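Local coordinates for protein threonine phosphate decarboxylase-like enzyme (Sulfurospirillum multivorans, PDB 6OUX) that decarboxylates L-serine O-phosphate to ethanolamine O-phosphate with the help of pyridoxal phosphate, supplying the linker precursor for norcobamide biosynthesis, at residues N7-Q12 with L347-I352. Sequence-based numbering, arbitrary orientation.
Sequences NARNTQ and LVEYGI
At the edge of the Arg-9 guanidinium, near its plane, sits the Glu-349 carboxylate, and the two groups form a salt bridge with NH1 of Arg-9 2.5 Å from OE2 of Glu-349. Their planes are turned 52° apart, and OE1 of Glu-349 stays farther from that nitrogen, at 3.4 Å, so the grip is one-sided rather than a paired, coplanar one. The arginine chain bends at chi3 (-70°), while the glutamate runs extended beyond CG and meets it at about a right angle. NE of the same arginine makes a weak hydrogen bond back to Met-6 O. The Asn-10 amide also comes up to OE2 of Glu-349, its plane 49° from the carboxylate, and its end lies near CG1 of Val-348. With alanine at Asn-10, the amide is gone, which would probably take a polar neighbour from OE2 of Glu-349 and open a gap next to CG1 of Val-348. Behind these side chains, the type I turn from Ala-8 to Thr-11 is closed at Ala-8 O, which accepts from both Thr-11 N, 3.1 Å away, and Thr-11 OG1. In this small surface contact, away from the substrate-binding residues, the turn leading into helix 11-19, with Asn-10 at its N-cap position, rests against the C-terminal part of helix 339-350 in an enzyme of fold type I, probably of the class-II pyridoxal-phosphate-dependent aminotransferase family.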
ATOM      1  N   ASN A   7      10.383  36.855  24.475  1.00 33.46           N
ATOM      2  CA  ASN A   7      10.461  36.002  23.294  1.00 35.98           C
ATOM      3  C   ASN A   7      11.431  34.814  23.339  1.00 33.45           C
ATOM      4  O   ASN A   7      11.408  33.998  22.423  1.00 33.62           O
ATOM      5  CB  ASN A   7      10.706  36.864  22.056  1.00 33.98           C
ATOM      6  CG  ASN A   7       9.480  37.711  21.710  1.00 36.86           C
ATOM      7  OD1 ASN A   7       8.365  37.474  22.218  1.00 34.60           O
ATOM      8  ND2 ASN A   7       9.688  38.724  20.883  1.00 38.57           N
ATOM      9  N   ALA A   8      12.266  34.717  24.381  1.00 28.10           N
ATOM     10  CA  ALA A   8      13.132  33.549  24.555  1.00 29.17           C
ATOM     11  C   ALA A   8      12.508  32.518  25.532  1.00 29.43           C
ATOM     12  O   ALA A   8      13.150  31.505  25.850  1.00 27.40           O
ATOM     13  CB  ALA A   8      14.511  33.995  25.042  1.00 27.93           C
ATOM     14  N   ARG A   9      11.282  32.808  26.003  1.00 27.68           N
ATOM     15  CA  ARG A   9      10.495  31.962  26.919  1.00 34.73           C
ATOM     16  C   ARG A   9      10.544  30.449  26.671  1.00 30.44           C
ATOM     17  O   ARG A   9      10.535  29.674  27.606  1.00 32.23           O
ATOM     18  CB  ARG A   9       9.019  32.272  26.726  1.00 40.68           C
ATOM     19  CG  ARG A   9       8.351  33.137  27.741  1.00 48.06           C
ATOM     20  CD  ARG A   9       6.932  33.435  27.221  1.00 54.15           C
ATOM     21  NE  ARG A   9       6.964  34.331  26.047  1.00 56.06           N
ATOM     22  CZ  ARG A   9       6.457  34.079  24.837  1.00 47.69           C
ATOM     23  NH1 ARG A   9       5.828  32.941  24.565  1.00 46.32           N
ATOM     24  NH2 ARG A   9       6.578  34.992  23.885  1.00 44.74           N
ATOM     25  N   ASN A  10      10.469  30.040  25.412  1.00 27.28           N
ATOM     26  CA  ASN A  10      10.303  28.605  25.076  1.00 26.86           C
ATOM     27  C   ASN A  10      11.566  27.937  24.568  1.00 25.33           C
ATOM     28  O   ASN A  10      11.519  26.865  23.952  1.00 25.64           O
ATOM     29  CB  ASN A  10       9.193  28.435  24.014  1.00 28.87           C
ATOM     30  CG  ASN A  10       7.805  28.873  24.496  1.00 28.54           C
ATOM     31  OD1 ASN A  10       7.050  29.523  23.750  1.00 33.29           O
ATOM     32  ND2 ASN A  10       7.441  28.485  25.709  1.00 28.64           N
ATOM     33  N   THR A  11      12.712  28.577  24.834  1.00 23.68           N
ATOM     34  CA  THR A  11      13.969  28.197  24.258  1.00 22.30           C
ATOM     35  C   THR A  11      14.290  26.714  24.551  1.00 20.05           C
ATOM     36  O   THR A  11      14.705  25.963  23.648  1.00 19.01           O
ATOM     37  CB  THR A  11      15.134  29.145  24.747  1.00 20.94           C
ATOM     38  OG1 THR A  11      14.941  30.496  24.284  1.00 20.31           O
ATOM     39  CG2 THR A  11      16.457  28.691  24.262  1.00 19.89           C
ATOM     40  N   GLN A  12      14.091  26.317  25.797  1.00 23.50           N
ATOM     41  CA  GLN A  12      14.382  24.933  26.245  1.00 24.06           C
ATOM     42  C   GLN A  12      13.565  23.962  25.409  1.00 24.44           C
ATOM     43  O   GLN A  12      14.086  23.041  24.780  1.00 26.15           O
ATOM     44  CB  GLN A  12      14.109  24.757  27.747  1.00 23.24           C
ATOM     45  CG  GLN A  12      14.584  23.381  28.248  1.00 25.99           C
ATOM     46  CD  GLN A  12      14.396  23.152  29.757  1.00 24.67           C
ATOM     47  OE1 GLN A  12      13.813  23.957  30.498  1.00 23.46           O
ATOM     48  NE2 GLN A  12      14.929  22.052  30.211  1.00 23.67           N
ATOM     49  N   LEU A 347       2.609  25.450  19.623  1.00 18.83           N
ATOM     50  CA  LEU A 347       2.458  24.137  20.297  1.00 20.88           C
ATOM     51  C   LEU A 347       2.202  24.350  21.824  1.00 21.39           C
ATOM     52  O   LEU A 347       1.182  23.898  22.399  1.00 20.14           O
ATOM     53  CB  LEU A 347       3.703  23.262  20.083  1.00 19.10           C
ATOM     54  CG  LEU A 347       3.723  22.605  18.701  1.00 19.88           C
ATOM     55  CD1 LEU A 347       5.071  21.941  18.425  1.00 18.95           C
ATOM     56  CD2 LEU A 347       2.571  21.617  18.577  1.00 19.22           C
ATOM     57  N   VAL A 348       3.108  25.088  22.445  1.00 21.18           N
ATOM     58  CA  VAL A 348       3.156  25.127  23.913  1.00 23.60           C
ATOM     59  C   VAL A 348       1.941  25.893  24.436  1.00 23.78           C
ATOM     60  O   VAL A 348       1.299  25.498  25.385  1.00 25.75           O
ATOM     61  CB  VAL A 348       4.518  25.735  24.386  1.00 25.25           C
ATOM     62  CG1 VAL A 348       4.528  26.128  25.863  1.00 27.00           C
ATOM     63  CG2 VAL A 348       5.646  24.758  24.147  1.00 24.20           C
ATOM     64  N   GLU A 349       1.629  27.010  23.822  1.00 23.66           N
ATOM     65  CA  GLU A 349       0.674  27.933  24.379  1.00 25.96           C
ATOM     66  C   GLU A 349      -0.731  27.625  23.870  1.00 27.62           C
ATOM     67  O   GLU A 349      -1.709  27.891  24.563  1.00 23.59           O
ATOM     68  CB  GLU A 349       1.150  29.373  24.096  1.00 27.40           C
ATOM     69  CG  GLU A 349       2.418  29.682  24.864  1.00 30.78           C
ATOM     70  CD  GLU A 349       3.241  30.881  24.367  1.00 32.25           C
ATOM     71  OE1 GLU A 349       2.700  31.804  23.707  1.00 35.48           O
ATOM     72  OE2 GLU A 349       4.464  30.879  24.664  1.00 30.56           O
ATOM     73  N   TYR A 350      -0.848  27.000  22.691  1.00 27.88           N
ATOM     74  CA  TYR A 350      -2.174  26.784  22.079  1.00 23.95           C
ATOM     75  C   TYR A 350      -2.496  25.398  21.594  1.00 23.86           C
ATOM     76  O   TYR A 350      -3.624  25.132  21.151  1.00 21.60           O
ATOM     77  CB  TYR A 350      -2.366  27.759  20.937  1.00 24.67           C
ATOM     78  CG  TYR A 350      -2.185  29.176  21.327  1.00 23.72           C
ATOM     79  CD1 TYR A 350      -0.929  29.755  21.284  1.00 26.41           C
ATOM     80  CD2 TYR A 350      -3.263  29.970  21.734  1.00 25.30           C
ATOM     81  CE1 TYR A 350      -0.733  31.080  21.632  1.00 25.86           C
ATOM     82  CE2 TYR A 350      -3.066  31.319  22.056  1.00 24.59           C
ATOM     83  CZ  TYR A 350      -1.797  31.844  22.022  1.00 25.70           C
ATOM     84  OH  TYR A 350      -1.511  33.141  22.339  1.00 27.91           O
ATOM     85  N   GLY A 351      -1.553  24.470  21.724  1.00 21.28           N
ATOM     86  CA  GLY A 351      -1.679  23.158  21.124  1.00 20.61           C
ATOM     87  C   GLY A 351      -1.871  23.082  19.585  1.00 20.56           C
ATOM     88  O   GLY A 351      -2.462  22.132  19.066  1.00 20.56           O
ATOM     89  N   ILE A 352      -1.354  24.059  18.871  1.00 17.95           N
ATOM     90  CA  ILE A 352      -1.510  24.110  17.411  1.00 18.24           C
ATOM     91  C   ILE A 352      -0.210  23.701  16.766  1.00 18.93           C
ATOM     92  O   ILE A 352       0.802  24.371  17.034  1.00 15.89           O
ATOM     93  CB  ILE A 352      -1.894  25.523  16.976  1.00 19.44           C
ATOM     94  CG1 ILE A 352      -3.309  25.866  17.546  1.00 19.36           C
ATOM     95  CG2 ILE A 352      -1.912  25.624  15.460  1.00 21.89           C
ATOM     96  CD1 ILE A 352      -3.775  27.293  17.336  1.00 18.61           C
TER